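Local atomic coordinates of putative NAD dependent dehydrogenase (Micromonospora echinospora, PDB entry 6NOR), a protein that binds NAD and probably acts as an oxidoreductase in the biosynthesis of the antibiotic gentamicin. Residues G26-G31 with D84-V89; W53-D58 with R72-L77; A214-T219 with L238-D243. One frame throughout, in Å; residues are numbered along the deposited sequence.

In the fold
Contacts 1 and 2 belong to one parallel sheet, that of the Rossmann domain that holds NAD, and meet directly where strands 25-30 and 49-55 run side by side. Contact 1 is the buried core of that sheet, joined by backbone bonds and apolar side chains, valines, an alanine and a phenylalanine. Contact 2 lies at its margin, where strand 72-74 is outermost within the chain; its chemistry is correspondingly more polar, with an arginine on a tryptophan and an aspartate gripping the ribose. Contact 3, its centre about 38 Å from that of contact 1, is part of the C-terminal domain: an antiparallel, partly buried pair, away from NAD, with the face of Thr219, Leu238 and Glu240 near a second subunit.

Contact 1 of 3, residues G26-G31 with D84-V89. With NAD (nicotinamide-adenine-dinucleotide), chain G.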
loop_
_atom_site.group_PDB
_atom_site.type_symbol
_atom_site.label_atom_id
_atom_site.label_comp_id
_atom_site.label_asym_id
_atom_site.label_seq_id
_atom_site.Cartn_x
_atom_site.Cartn_y
_atom_site.Cartn_z
ATOM N N GLY A 26 -23.899 -10.027 37.238
ATOM C CA GLY A 26 -25.029 -9.216 36.836
ATOM C C GLY A 26 -24.530 -7.844 36.445
ATOM O O GLY A 26 -23.738 -7.235 37.173
ATOM N N VAL A 27 -25.002 -7.359 35.299
ATOM C CA VAL A 27 -24.509 -6.119 34.722
ATOM C C VAL A 27 -25.642 -5.138 34.442
ATOM O O VAL A 27 -26.719 -5.541 34.009
ATOM C CB VAL A 27 -23.757 -6.409 33.423
ATOM C CG1 VAL A 27 -23.190 -5.129 32.815
ATOM C CG2 VAL A 27 -22.654 -7.414 33.681
ATOM N N ALA A 28 -25.411 -3.859 34.715
ATOM C CA ALA A 28 -26.286 -2.806 34.197
ATOM C C ALA A 28 -25.544 -1.948 33.179
ATOM O O ALA A 28 -24.366 -1.655 33.337
ATOM C CB ALA A 28 -26.821 -1.940 35.316
ATOM N N VAL A 29 -26.244 -1.551 32.131
ATOM C CA VAL A 29 -25.689 -0.653 31.140
ATOM C C VAL A 29 -26.446 0.658 31.212
ATOM O O VAL A 29 -27.657 0.668 31.128
ATOM C CB VAL A 29 -25.770 -1.245 29.721
ATOM C CG1 VAL A 29 -25.406 -0.207 28.675
ATOM C CG2 VAL A 29 -24.855 -2.439 29.601
ATOM N N VAL A 30 -25.719 1.754 31.391
ATOM C CA VAL A 30 -26.318 3.070 31.517
ATOM C C VAL A 30 -25.985 3.857 30.271
ATOM O O VAL A 30 -24.822 4.091 29.972
ATOM C CB VAL A 30 -25.803 3.827 32.741
ATOM C CG1 VAL A 30 -26.578 5.145 32.922
ATOM C CG2 VAL A 30 -25.874 2.952 33.994
ATOM N N GLY A 31 -27.010 4.275 29.548
ATOM C CA GLY A 31 -26.809 4.856 28.242
ATOM C C GLY A 31 -26.946 3.757 27.215
ATOM O O GLY A 31 -26.020 2.981 27.019
ATOM N N ASP A 84 -29.790 -6.323 43.809
ATOM C CA ASP A 84 -28.580 -6.841 44.432
ATOM C C ASP A 84 -27.703 -7.711 43.522
ATOM O O ASP A 84 -26.536 -7.933 43.829
ATOM C CB ASP A 84 -28.951 -7.643 45.683
ATOM C CG ASP A 84 -29.410 -6.756 46.829
ATOM O OD1 ASP A 84 -29.215 -5.528 46.732
ATOM O OD2 ASP A 84 -29.957 -7.281 47.827
ATOM N N THR A 85 -28.255 -8.222 42.429
ATOM C CA THR A 85 -27.488 -9.102 41.556
ATOM C C THR A 85 -26.538 -8.298 40.656
ATOM O O THR A 85 -25.538 -8.812 40.168
ATOM C CB THR A 85 -28.403 -9.968 40.691
ATOM O OG1 THR A 85 -29.498 -10.435 41.483
ATOM C CG2 THR A 85 -27.644 -11.164 40.142
ATOM N N VAL A 86 -26.851 -7.027 40.463
ATOM C CA VAL A 86 -25.968 -6.130 39.744
ATOM C C VAL A 86 -24.688 -5.846 40.538
ATOM O O VAL A 86 -24.732 -5.355 41.658
ATOM C CB VAL A 86 -26.669 -4.824 39.423
ATOM C CG1 VAL A 86 -25.718 -3.898 38.698
ATOM C CG2 VAL A 86 -27.890 -5.092 38.572
ATOM N N ARG A 87 -23.545 -6.175 39.946
ATOM C CA ARG A 87 -22.261 -5.972 40.604
ATOM C C ARG A 87 -21.328 -5.146 39.723
ATOM O O ARG A 87 -20.234 -4.753 40.134
ATOM C CB ARG A 87 -21.617 -7.317 40.936
ATOM C CG ARG A 87 -22.179 -7.989 42.199
ATOM C CD ARG A 87 -21.607 -9.393 42.339
ATOM N NE ARG A 87 -20.148 -9.396 42.455
ATOM C CZ ARG A 87 -19.369 -10.395 42.048
ATOM N NH1 ARG A 87 -19.910 -11.474 41.486
ATOM N NH2 ARG A 87 -18.049 -10.310 42.189
ATOM N N PHE A 88 -21.773 -4.887 38.503
ATOM C CA PHE A 88 -20.929 -4.275 37.514
ATOM C C PHE A 88 -21.764 -3.377 36.621
ATOM O O PHE A 88 -22.756 -3.800 36.048
ATOM C CB PHE A 88 -20.207 -5.356 36.711
ATOM C CG PHE A 88 -19.396 -4.835 35.555
ATOM C CD1 PHE A 88 -18.433 -3.868 35.743
ATOM C CD2 PHE A 88 -19.603 -5.327 34.278
ATOM C CE1 PHE A 88 -17.682 -3.393 34.679
ATOM C CE2 PHE A 88 -18.853 -4.864 33.200
ATOM C CZ PHE A 88 -17.887 -3.893 33.404
ATOM N N VAL A 89 -21.361 -2.123 36.525
ATOM C CA VAL A 89 -22.111 -1.146 35.767
ATOM C C VAL A 89 -21.230 -0.513 34.692
ATOM O O VAL A 89 -20.109 -0.099 34.962
ATOM C CB VAL A 89 -22.671 -0.044 36.681
ATOM C CG1 VAL A 89 -23.521 0.929 35.879
ATOM C CG2 VAL A 89 -23.463 -0.660 37.829
HETATM P PA NAD G . -25.096 8.393 22.228
HETATM O O1A NAD G . -25.665 9.822 22.051
HETATM O O2A NAD G . -25.252 7.538 21.028
HETATM O O5B NAD G . -25.825 7.697 23.431
HETATM C C5B NAD G . -25.931 8.394 24.659
HETATM C C4B NAD G . -27.066 7.687 25.446
HETATM O O4B NAD G . -27.065 8.050 26.696
HETATM C C3B NAD G . -28.399 8.128 24.885
HETATM O O3B NAD G . -29.165 7.016 24.689
HETATM C C2B NAD G . -29.001 9.030 25.997
HETATM O O2B NAD G . -30.469 8.917 25.950
HETATM C C1B NAD G . -28.556 8.477 27.052
HETATM N N9A NAD G . -28.451 9.378 28.185
HETATM C C8A NAD G . -28.179 10.697 28.224
HETATM N N7A NAD G . -28.145 11.072 29.526
HETATM C C5A NAD G . -28.396 9.999 30.277
HETATM C C6A NAD G . -28.493 9.824 31.626
HETATM N N6A NAD G . -28.337 10.781 32.604
HETATM N N1A NAD G . -28.743 8.624 32.127
HETATM C C2A NAD G . -28.931 7.565 31.301
HETATM N N3A NAD G . -28.844 7.740 29.961
HETATM C C4A NAD G . -28.573 8.947 29.450
HETATM O O3 NAD G . -23.599 8.547 22.606
HETATM P PN NAD G . -22.444 7.455 22.502
HETATM O O1N NAD G . -22.878 6.064 22.833
HETATM O O2N NAD G . -21.811 7.514 21.122
HETATM O O5D NAD G . -21.366 7.891 23.565
HETATM C C5D NAD G . -21.545 7.607 24.940
HETATM C C4D NAD G . -20.166 7.556 25.628
HETATM O O4D NAD G . -19.367 6.684 25.083
HETATM C C3D NAD G . -19.436 8.924 25.476
HETATM O O3D NAD G . -18.821 9.201 26.601
HETATM C C2D NAD G . -18.460 8.695 24.302
HETATM O O2D NAD G . -17.307 9.631 24.425
HETATM C C1D NAD G . -18.102 7.450 24.445
HETATM N N1N NAD G . -17.743 6.833 23.203
HETATM C C2N NAD G . -16.649 5.974 23.181
HETATM C C3N NAD G . -16.252 5.345 22.000
HETATM C C7N NAD G . -15.018 4.428 22.058
HETATM O O7N NAD G . -14.592 3.945 21.075
HETATM N N7N NAD G . -14.381 4.198 23.309
HETATM C C4N NAD G . -16.920 5.561 20.816
HETATM C C5N NAD G . -18.025 6.414 20.831
HETATM C C6N NAD G . -18.431 7.053 22.034
HETATM O O HOH W 1 -23.823 -10.732 40.367
#
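Gly26 O receives the straightest bond of this pair, from Arg87 N at 3.0 Å with an N-H...O angle of 175°, while Phe88 N adds a weak, bent second bond to the same oxygen. Two residues on, Ala28 N donates to Phe88 O at 3.0 Å, in the pattern of neighbouring parallel strands of a sheet. At the outer end a water accepts from Gly26 N and donates to Thr85 O. The Thr85 carbonyl leaves no room for a side chain at Gly26; a CB there would run into its oxygen.

Beyond the backbone, Val27 and Phe88 lie alongside each other on one face of the sheet, and CG2 of Val27 meets CD2 at the edge of the Phe88 ring (3.7 Å), close to the ring plane. On the other face the methyl of Ala28 sits 4.1 Å from Val86 CG1. Val30 faces two ways: its CG2, anti to the carbonyl carbon, packs on Val89 CG1 at 3.6 Å, whereas CG1 approaches C2A of the NAD adenine at 3.7 Å.

Strand 25-30 is bonded on its other flank to strand 49-55, through Val27 and Val29. Helix 98-107 packs on Val30 and Val89, and helix 313-326 reaches Phe88 from the opposite face of the sheet.

Contact 2 of 3, residues W53-D58 with R72-L77; sequences WVVDRD and RVTTTL. With NAD (nicotinamide-adenine-dinucleotide), chain G.
A beta-alpha-beta unit of the Rossmann fold, strand 49-55, helix 59-69 and strand 72-74, brings these two parallel strands together. Three backbone bonds join them: Val54 N to Arg72 O (2.9 Å), Thr74 N to Val54 O, and Asp56 N to Thr74 O, the last at the point where the first strand ends.

At the start of the pair Trp53 and Arg72 point the same way, side by side. CB of Arg72 lies over the six-membered ring of Trp53, 3.8 Å from its centroid, and the arginine chain, bent at chi3 (70°), brings the guanidinium back to the far rim of the indole. There Trp53 CH2 sits 3.5 Å from Arg72 CZ, over the centre of the guanidinium, whose plane is inclined 34° to the ring. The indole is also anchored by its NE1, which is hydrogen-bonded to Asp83. Thr74 fits in next to it: CG2 rests 3.6 Å from Trp53 CE3 and 3.7 Å from Val55 CG2, while OG1, anti to the backbone N (chi1 178°), accepts from Thr76 N in an ST turn and bonds to Glu79. Farther along, Val55 CG1 packs against the backbone of Leu77 at the start of helix 77-81.

Asp56 turns away from strand 72-74 toward the ligand. Its OD1 receives the ribose O2B at 2.6 Å, and OD2 receives O3B at 2.7 Å; OD1 also accepts from Asp58 N through its anti lone pair, an Asx turn, and OD2 from Gly32 N. Protein bonds thus hold both carboxylate oxygens in position for the sugar. An acidic residue just after the second strand of the fold, gripping both hydroxyls of the adenosine ribose, is the classic signature of NAD-binding Rossmann domains.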
loop_
_atom_site.group_PDB
_atom_site.type_symbol
_atom_site.label_atom_id
_atom_site.label_comp_id
_atom_site.label_asym_id
_atom_site.label_seq_id
_atom_site.Cartn_x
_atom_site.Cartn_y
_atom_site.Cartn_z
ATOM N N TRP A 53 -29.984 -4.992 33.371
ATOM C CA TRP A 53 -30.625 -3.699 33.185
ATOM C C TRP A 53 -29.973 -2.872 32.087
ATOM O O TRP A 53 -28.757 -2.867 31.948
ATOM C CB TRP A 53 -30.598 -2.905 34.490
ATOM C CG TRP A 53 -31.407 -3.472 35.617
ATOM C CD1 TRP A 53 -30.978 -4.339 36.563
ATOM C CD2 TRP A 53 -32.780 -3.186 35.926
ATOM N NE1 TRP A 53 -31.991 -4.623 37.442
ATOM C CE2 TRP A 53 -33.112 -3.930 37.069
ATOM C CE3 TRP A 53 -33.761 -2.383 35.335
ATOM C CZ2 TRP A 53 -34.382 -3.889 37.654
ATOM C CZ3 TRP A 53 -35.028 -2.335 35.919
ATOM C CH2 TRP A 53 -35.323 -3.084 37.067
ATOM N N VAL A 54 -30.817 -2.205 31.311
ATOM C CA VAL A 54 -30.464 -1.056 30.510
ATOM C C VAL A 54 -31.104 0.162 31.172
ATOM O O VAL A 54 -32.312 0.186 31.391
ATOM C CB VAL A 54 -30.959 -1.185 29.058
ATOM C CG1 VAL A 54 -30.621 0.053 28.267
ATOM C CG2 VAL A 54 -30.339 -2.377 28.396
ATOM N N VAL A 55 -30.283 1.142 31.541
ATOM C CA VAL A 55 -30.755 2.414 32.085
ATOM C C VAL A 55 -30.585 3.484 31.030
ATOM O O VAL A 55 -29.499 3.614 30.467
ATOM C CB VAL A 55 -29.980 2.827 33.349
ATOM C CG1 VAL A 55 -30.574 4.127 33.951
ATOM C CG2 VAL A 55 -29.992 1.708 34.386
ATOM N N ASP A 56 -31.645 4.231 30.737
ATOM C CA ASP A 56 -31.572 5.314 29.751
ATOM C C ASP A 56 -32.651 6.334 30.042
ATOM O O ASP A 56 -33.748 5.970 30.437
ATOM C CB ASP A 56 -31.719 4.797 28.316
ATOM C CG ASP A 56 -31.058 5.732 27.269
ATOM O OD1 ASP A 56 -31.567 6.847 27.029
ATOM O OD2 ASP A 56 -30.030 5.346 26.670
ATOM N N ARG A 57 -32.340 7.614 29.863
ATOM C CA ARG A 57 -33.346 8.650 30.059
ATOM C C ARG A 57 -34.458 8.486 29.029
ATOM O O ARG A 57 -35.617 8.716 29.338
ATOM C CB ARG A 57 -32.730 10.058 29.982
ATOM C CG ARG A 57 -32.223 10.470 28.608
ATOM C CD ARG A 57 -31.989 11.982 28.503
ATOM N NE ARG A 57 -33.225 12.736 28.691
ATOM C CZ ARG A 57 -34.182 12.851 27.778
ATOM N NH1 ARG A 57 -34.063 12.265 26.594
ATOM N NH2 ARG A 57 -35.268 13.554 28.050
ATOM N N ASP A 58 -34.101 8.086 27.810
ATOM C CA ASP A 58 -35.073 7.848 26.737
ATOM C C ASP A 58 -35.565 6.404 26.786
ATOM O O ASP A 58 -34.826 5.477 26.441
ATOM C CB ASP A 58 -34.450 8.166 25.376
ATOM C CG ASP A 58 -35.373 7.841 24.192
ATOM O OD1 ASP A 58 -35.927 6.725 24.108
ATOM O OD2 ASP A 58 -35.529 8.710 23.312
ATOM N N ARG A 72 -34.059 -5.978 31.569
ATOM C CA ARG A 72 -35.094 -5.025 31.992
ATOM C C ARG A 72 -34.693 -3.592 31.641
ATOM O O ARG A 72 -33.514 -3.277 31.528
ATOM C CB ARG A 72 -35.360 -5.148 33.491
ATOM C CG ARG A 72 -35.974 -6.508 33.837
ATOM C CD ARG A 72 -36.170 -6.700 35.315
ATOM N NE ARG A 72 -37.234 -5.851 35.829
ATOM C CZ ARG A 72 -37.537 -5.769 37.117
ATOM N NH1 ARG A 72 -38.517 -4.980 37.528
ATOM N NH2 ARG A 72 -36.856 -6.495 37.988
ATOM N N VAL A 73 -35.675 -2.724 31.471
ATOM C CA VAL A 73 -35.382 -1.350 31.121
ATOM C C VAL A 73 -35.897 -0.411 32.199
ATOM O O VAL A 73 -36.948 -0.650 32.779
ATOM C CB VAL A 73 -35.989 -0.988 29.757
ATOM C CG1 VAL A 73 -37.432 -1.426 29.682
ATOM C CG2 VAL A 73 -35.849 0.493 29.475
ATOM N N THR A 74 -35.133 0.639 32.485
ATOM C CA THR A 74 -35.556 1.660 33.435
ATOM C C THR A 74 -34.993 3.028 33.053
ATOM O O THR A 74 -34.070 3.128 32.258
ATOM C CB THR A 74 -35.117 1.331 34.865
ATOM O OG1 THR A 74 -35.514 2.395 35.737
ATOM C CG2 THR A 74 -33.613 1.195 34.941
ATOM N N THR A 75 -35.565 4.074 33.634
ATOM C CA THR A 75 -35.104 5.426 33.401
ATOM C C THR A 75 -34.439 5.942 34.656
ATOM O O THR A 75 -33.915 7.042 34.685
ATOM C CB THR A 75 -36.254 6.360 32.991
ATOM O OG1 THR A 75 -37.278 6.305 33.982
ATOM C CG2 THR A 75 -36.844 5.925 31.672
ATOM N N THR A 76 -34.431 5.118 35.687
ATOM C CA THR A 76 -33.898 5.494 36.986
ATOM C C THR A 76 -32.733 4.607 37.358
ATOM O O THR A 76 -32.911 3.420 37.588
ATOM C CB THR A 76 -34.967 5.367 38.099
ATOM O OG1 THR A 76 -36.178 6.004 37.690
ATOM C CG2 THR A 76 -34.479 5.977 39.391
ATOM N N LEU A 77 -31.549 5.191 37.446
ATOM C CA LEU A 77 -30.365 4.462 37.868
ATOM C C LEU A 77 -30.587 3.727 39.191
ATOM O O LEU A 77 -30.034 2.658 39.421
ATOM C CB LEU A 77 -29.170 5.421 37.979
ATOM C CG LEU A 77 -27.863 4.764 38.413
ATOM C CD1 LEU A 77 -27.439 3.731 37.382
ATOM C CD2 LEU A 77 -26.759 5.788 38.629
HETATM P PA NAD G . -25.096 8.393 22.228
HETATM O O1A NAD G . -25.665 9.822 22.051
HETATM O O2A NAD G . -25.252 7.538 21.028
HETATM O O5B NAD G . -25.825 7.697 23.431
HETATM C C5B NAD G . -25.931 8.394 24.659
HETATM C C4B NAD G . -27.066 7.687 25.446
HETATM O O4B NAD G . -27.065 8.050 26.696
HETATM C C3B NAD G . -28.399 8.128 24.885
HETATM O O3B NAD G . -29.165 7.016 24.689
HETATM C C2B NAD G . -29.001 9.030 25.997
HETATM O O2B NAD G . -30.469 8.917 25.950
HETATM C C1B NAD G . -28.556 8.477 27.052
HETATM N N9A NAD G . -28.451 9.378 28.185
HETATM C C8A NAD G . -28.179 10.697 28.224
HETATM N N7A NAD G . -28.145 11.072 29.526
HETATM C C5A NAD G . -28.396 9.999 30.277
HETATM C C6A NAD G . -28.493 9.824 31.626
HETATM N N6A NAD G . -28.337 10.781 32.604
HETATM N N1A NAD G . -28.743 8.624 32.127
HETATM C C2A NAD G . -28.931 7.565 31.301
HETATM N N3A NAD G . -28.844 7.740 29.961
HETATM C C4A NAD G . -28.573 8.947 29.450
HETATM O O3 NAD G . -23.599 8.547 22.606
HETATM P PN NAD G . -22.444 7.455 22.502
HETATM O O1N NAD G . -22.878 6.064 22.833
HETATM O O2N NAD G . -21.811 7.514 21.122
HETATM O O5D NAD G . -21.366 7.891 23.565
HETATM C C5D NAD G . -21.545 7.607 24.940
HETATM C C4D NAD G . -20.166 7.556 25.628
HETATM O O4D NAD G . -19.367 6.684 25.083
HETATM C C3D NAD G . -19.436 8.924 25.476
HETATM O O3D NAD G . -18.821 9.201 26.601
HETATM C C2D NAD G . -18.460 8.695 24.302
HETATM O O2D NAD G . -17.307 9.631 24.425
HETATM C C1D NAD G . -18.102 7.450 24.445
HETATM N N1N NAD G . -17.743 6.833 23.203
HETATM C C2N NAD G . -16.649 5.974 23.181
HETATM C C3N NAD G . -16.252 5.345 22.000
HETATM C C7N NAD G . -15.018 4.428 22.058
HETATM O O7N NAD G . -14.592 3.945 21.075
HETATM N N7N NAD G . -14.381 4.198 23.309
HETATM C C4N NAD G . -16.920 5.561 20.816
HETATM C C5N NAD G . -18.025 6.414 20.831
HETATM C C6N NAD G . -18.431 7.053 22.034
#

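Contact 3 of 3, residues A214-T219 with L238-D243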
loop_
_atom_site.group_PDB
_atom_site.type_symbol
_atom_site.label_atom_id
_atom_site.label_comp_id
_atom_site.label_asym_id
_atom_site.label_seq_id
_atom_site.Cartn_x
_atom_site.Cartn_y
_atom_site.Cartn_z
ATOM N N ALA A 214 6.694 9.816 31.943
ATOM C CA ALA A 214 6.127 11.086 32.381
ATOM C C ALA A 214 6.109 12.110 31.258
ATOM O O ALA A 214 7.026 12.164 30.451
ATOM C CB ALA A 214 6.910 11.636 33.557
ATOM N N ILE A 215 5.061 12.918 31.217
ATOM C CA ILE A 215 4.972 14.010 30.272
ATOM C C ILE A 215 5.482 15.303 30.895
ATOM O O ILE A 215 4.997 15.724 31.928
ATOM C CB ILE A 215 3.535 14.193 29.802
ATOM C CG1 ILE A 215 3.119 12.959 29.007
ATOM C CG2 ILE A 215 3.384 15.500 29.020
ATOM C CD1 ILE A 215 1.760 13.030 28.401
ATOM N N ARG A 216 6.461 15.931 30.262
ATOM C CA ARG A 216 7.052 17.147 30.809
ATOM C C ARG A 216 6.331 18.416 30.351
ATOM O O ARG A 216 6.060 19.292 31.155
ATOM C CB ARG A 216 8.530 17.226 30.438
ATOM C CG ARG A 216 9.259 18.422 31.045
ATOM C CD ARG A 216 10.717 18.501 30.596
ATOM N NE ARG A 216 11.479 17.320 30.988
ATOM C CZ ARG A 216 11.904 17.083 32.225
ATOM N NH1 ARG A 216 11.640 17.948 33.199
ATOM N NH2 ARG A 216 12.589 15.979 32.491
ATOM N N ALA A 217 6.022 18.530 29.068
ATOM C CA ALA A 217 5.309 19.711 28.581
ATOM C C ALA A 217 4.363 19.406 27.412
ATOM O O ALA A 217 4.440 18.356 26.800
ATOM C CB ALA A 217 6.298 20.785 28.186
ATOM N N VAL A 218 3.476 20.344 27.115
ATOM C CA VAL A 218 2.480 20.190 26.079
ATOM C C VAL A 218 2.338 21.499 25.317
ATOM O O VAL A 218 2.408 22.577 25.903
ATOM C CB VAL A 218 1.107 19.774 26.670
ATOM C CG1 VAL A 218 0.056 19.729 25.611
ATOM C CG2 VAL A 218 1.193 18.407 27.329
ATOM N N THR A 219 2.171 21.402 24.002
ATOM C CA THR A 219 1.813 22.541 23.167
ATOM C C THR A 219 0.647 22.116 22.285
ATOM O O THR A 219 0.596 20.987 21.842
ATOM C CB THR A 219 2.997 23.007 22.301
ATOM O OG1 THR A 219 4.210 22.955 23.066
ATOM C CG2 THR A 219 2.778 24.412 21.802
ATOM N N LEU A 238 1.525 18.872 20.575
ATOM C CA LEU A 238 2.916 18.474 20.672
ATOM C C LEU A 238 3.227 18.147 22.124
ATOM O O LEU A 238 3.161 19.015 22.988
ATOM C CB LEU A 238 3.845 19.571 20.143
ATOM C CG LEU A 238 3.515 20.032 18.714
ATOM C CD1 LEU A 238 4.513 21.060 18.222
ATOM C CD2 LEU A 238 3.431 18.838 17.765
ATOM N N ILE A 239 3.544 16.883 22.385
ATOM C CA ILE A 239 3.887 16.430 23.721
ATOM C C ILE A 239 5.387 16.253 23.893
ATOM O O ILE A 239 6.034 15.580 23.099
ATOM C CB ILE A 239 3.219 15.092 24.042
ATOM C CG1 ILE A 239 1.717 15.173 23.830
ATOM C CG2 ILE A 239 3.497 14.664 25.472
ATOM C CD1 ILE A 239 1.058 13.820 23.993
ATOM N N GLU A 240 5.938 16.839 24.946
ATOM C CA GLU A 240 7.333 16.599 25.273
ATOM C C GLU A 240 7.413 15.612 26.431
ATOM O O GLU A 240 7.073 15.940 27.555
ATOM C CB GLU A 240 8.034 17.909 25.612
ATOM C CG GLU A 240 9.446 17.771 26.145
ATOM C CD GLU A 240 10.079 19.124 26.459
ATOM O OE1 GLU A 240 10.802 19.229 27.476
ATOM O OE2 GLU A 240 9.846 20.085 25.689
ATOM N N PHE A 241 7.863 14.397 26.157
ATOM C CA PHE A 241 8.084 13.433 27.218
ATOM C C PHE A 241 9.383 13.678 27.983
ATOM O O PHE A 241 10.273 14.368 27.514
ATOM C CB PHE A 241 8.055 12.018 26.648
ATOM C CG PHE A 241 6.711 11.626 26.125
ATOM C CD1 PHE A 241 5.724 11.196 26.992
ATOM C CD2 PHE A 241 6.416 11.725 24.768
ATOM C CE1 PHE A 241 4.459 10.850 26.521
ATOM C CE2 PHE A 241 5.163 11.381 24.295
ATOM C CZ PHE A 241 4.178 10.939 25.177
ATOM N N ALA A 242 9.472 13.090 29.169
ATOM C CA ALA A 242 10.573 13.320 30.098
ATOM C C ALA A 242 11.942 12.891 29.563
ATOM O O ALA A 242 12.935 13.545 29.814
ATOM C CB ALA A 242 10.283 12.606 31.410
ATOM N N ASP A 243 11.990 11.783 28.839
ATOM C CA ASP A 243 13.228 11.325 28.204
ATOM C C ASP A 243 13.679 12.205 27.040
ATOM O O ASP A 243 14.778 12.048 26.520
ATOM C CB ASP A 243 13.039 9.913 27.683
ATOM C CG ASP A 243 11.835 9.808 26.781
ATOM O OD1 ASP A 243 11.922 10.319 25.653
ATOM O OD2 ASP A 243 10.797 9.250 27.202
#
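Ile215 lays its side chain across Ile239 and Phe241 of the facing strand. From CB, the CG2 branch, anti to the backbone N, meets Ile239 CG2 at 3.6 Å. The other branch, beside the backbone N (chi1 -66°), carries CG1 to within 3.5 Å of Phe241 CE1. The terminal CD1 touches both partners, 3.8 Å from Ile239 CG2 and 3.9 Å from Phe241 CE1. Ile239 CG2 in turn stands over one face of the Phe241 ring, displaced toward its rim, so the three side chains form one continuous apolar cluster. A glycine in place of Ile215 would probably open a gap beside Phe241 and Ile239, leaving the phenyl ring with more freedom to turn.

The strands are the two arms of an antiparallel beta hairpin in the C-terminal domain, and a classic beta bulge interrupts their pairing: Arg216 and Ala217 both face Glu240. Glu240 O accepts from both backbone amides, Arg216 N at 2.8 Å and Ala217 N at 3.2 Å, the latter in the carbonyl plane on a lone pair. Past the bulge the pairing is regular, with Glu240 N on Ala217 O and the reciprocal bonds of Thr219 and Leu238; before it, Ala242 N bonds Ala214 O.

On the face opposite the apolar cluster, the Arg216 chain crosses Glu240 obliquely, and the nearest approach is through a carbon, Arg216 CD to Glu240 OE1 at 3.2 Å. Arg216 NE stays 4.1 Å from Glu240 OE1, beyond a salt bridge, and Glu240 OE2 makes a long, weak ion pair with Arg223 of the second subunit. Thr219 packs there on Thr219 of that subunit, while helix 334-353 lies against Ile215 and Val218.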